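PDB 3OH8: nucleoside-diphosphate sugar epimerase (SulA family) from Corynebacterium glutamicum, which is probably an NAD(P)-dependent epimerase acting on nucleotide sugars, although its substrate is not established. Local coordinates for residues A[122-127]-A[436-441]. Sequence-based numbering, arbitrary orientation.
Sequences FAYRQT and IAHELG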
# COMPACT_ATOMS: atom_id res chain seq x y z
N PHE A 122 -3.87 -9.43 12.97
CA PHE A 122 -2.65 -10.20 12.79
C PHE A 122 -2.54 -10.90 11.46
O PHE A 122 -1.45 -11.03 10.91
CB PHE A 122 -2.37 -11.10 13.99
CG PHE A 122 -1.71 -10.36 15.09
CD1 PHE A 122 -0.36 -10.06 15.03
CD2 PHE A 122 -2.46 -9.82 16.12
CE1 PHE A 122 0.25 -9.30 16.02
CE2 PHE A 122 -1.86 -9.07 17.12
CZ PHE A 122 -0.50 -8.81 17.06
N ALA A 123 -3.67 -11.32 10.90
CA ALA A 123 -3.65 -11.90 9.57
C ALA A 123 -3.12 -10.86 8.58
O ALA A 123 -2.36 -11.20 7.66
CB ALA A 123 -5.06 -12.37 9.17
N TYR A 124 -3.50 -9.60 8.78
CA TYR A 124 -3.02 -8.51 7.92
C TYR A 124 -1.51 -8.27 8.08
O TYR A 124 -0.77 -8.20 7.10
CB TYR A 124 -3.76 -7.19 8.20
CG TYR A 124 -3.26 -6.06 7.33
CD1 TYR A 124 -3.74 -5.90 6.02
CD2 TYR A 124 -2.27 -5.19 7.77
CE1 TYR A 124 -3.27 -4.89 5.19
CE2 TYR A 124 -1.79 -4.17 6.95
CZ TYR A 124 -2.30 -4.02 5.66
OH TYR A 124 -1.83 -3.02 4.84
N ARG A 125 -1.07 -8.15 9.33
CA ARG A 125 0.35 -7.98 9.62
C ARG A 125 1.19 -9.08 8.97
O ARG A 125 2.23 -8.78 8.38
CB ARG A 125 0.61 -7.94 11.14
CG ARG A 125 0.01 -6.77 11.90
CD ARG A 125 0.42 -6.81 13.39
NE ARG A 125 1.87 -6.98 13.53
CZ ARG A 125 2.73 -5.98 13.65
NH1 ARG A 125 2.30 -4.72 13.67
NH2 ARG A 125 4.03 -6.23 13.73
N GLN A 126 0.74 -10.33 9.08
CA GLN A 126 1.46 -11.47 8.50
C GLN A 126 1.49 -11.45 6.96
O GLN A 126 2.56 -11.58 6.34
CB GLN A 126 0.88 -12.80 8.99
CG GLN A 126 0.89 -12.97 10.51
CD GLN A 126 0.14 -14.21 10.99
OE1 GLN A 126 0.36 -14.67 12.11
NE2 GLN A 126 -0.74 -14.75 10.16
N THR A 127 0.32 -11.33 6.34
CA THR A 127 0.26 -11.31 4.87
C THR A 127 1.01 -10.10 4.31
O THR A 127 1.74 -10.22 3.33
CB THR A 127 -1.19 -11.36 4.32
OG1 THR A 127 -1.96 -10.29 4.87
CG2 THR A 127 -1.85 -12.68 4.71
N ILE A 436 -10.23 -7.73 -1.42
CA ILE A 436 -11.17 -7.18 -0.43
C ILE A 436 -10.98 -7.84 0.94
O ILE A 436 -11.06 -7.17 1.98
CB ILE A 436 -12.62 -7.35 -0.93
CG1 ILE A 436 -12.90 -6.42 -2.11
CG2 ILE A 436 -13.63 -7.08 0.19
CD1 ILE A 436 -14.11 -6.83 -2.92
N ALA A 437 -10.74 -9.15 0.95
CA ALA A 437 -10.49 -9.86 2.21
C ALA A 437 -9.27 -9.27 2.93
O ALA A 437 -9.26 -9.10 4.16
CB ALA A 437 -10.29 -11.35 1.94
N HIS A 438 -8.25 -8.95 2.15
CA HIS A 438 -7.02 -8.35 2.69
C HIS A 438 -7.31 -6.96 3.24
O HIS A 438 -6.93 -6.63 4.37
CB HIS A 438 -5.94 -8.29 1.59
CG HIS A 438 -4.62 -7.77 2.07
ND1 HIS A 438 -3.85 -8.42 3.00
CD2 HIS A 438 -3.92 -6.66 1.71
CE1 HIS A 438 -2.74 -7.74 3.22
NE2 HIS A 438 -2.75 -6.67 2.45
N GLU A 439 -8.01 -6.14 2.46
CA GLU A 439 -8.22 -4.74 2.84
C GLU A 439 -9.25 -4.50 3.95
O GLU A 439 -9.13 -3.55 4.72
CB GLU A 439 -8.55 -3.93 1.59
CG GLU A 439 -7.35 -3.77 0.69
CD GLU A 439 -6.21 -3.04 1.37
OE1 GLU A 439 -6.48 -2.11 2.17
OE2 GLU A 439 -5.05 -3.40 1.10
N LEU A 440 -10.24 -5.38 4.05
CA LEU A 440 -11.30 -5.22 5.04
C LEU A 440 -11.13 -6.14 6.24
O LEU A 440 -11.95 -6.12 7.17
CB LEU A 440 -12.68 -5.43 4.39
CG LEU A 440 -13.03 -4.44 3.27
CD1 LEU A 440 -14.43 -4.71 2.72
CD2 LEU A 440 -12.93 -3.00 3.78
N GLY A 441 -10.07 -6.94 6.23
CA GLY A 441 -9.67 -7.71 7.40
C GLY A 441 -10.39 -9.03 7.62
O GLY A 441 -10.78 -9.34 8.74
O HOH W 1 -2.72 -2.82 2.32
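Tyr124 and His438 bring two helices of separate parts of the chain together through their rings, an example of a small buried interface built around one imidazole. Helix 119-139 packs beside the seven-stranded antiparallel sheet of the N-terminal region, whereas helix 432-440 lies in the DUF1731 region.

The aromatic contact is a strongly offset pair: the planes lie 27° apart and the ring centroids 4.7 Å, with little overlap. The phenol reaches across with one flank, CE1 of Tyr124 standing 3.3 Å from NE2 of His438 and CD1 lying over one face of the imidazole near its rim. His438 extends into the gap because its CG is anti to the backbone N (chi1 -176°); Tyr429 also stacks on its ring.

Polar contacts gather at the imidazole edge. Thr127 OG1 sits in the ring plane, 3.1 Å from CE1 of His438. This hydroxyl and His438 ND1 both meet Glu443 OE1 in hydrogen bonds, although Ala123 O, 3.0 Å from Thr127 OG1, competes for the hydroxyl proton. On the other ring nitrogen, NE2 meets Gln128 OE1 in a hydrogen bond and Asp343 OD2 in a weak one.

A water forms the third link, accepting from Tyr124 OH at 2.7 Å and donating to Glu439 OE2 at 2.7 Å, while the other carboxylate oxygen, OE1, is held by Gly310 N.

With both nitrogens engaged, the imidazole is fixed in rotation, and acceptors at both, with two carboxylates near, are consistent with a doubly protonated ring. The contact thus joins the N-terminal and DUF1731 regions through buried polar chemistry as well as ring contact.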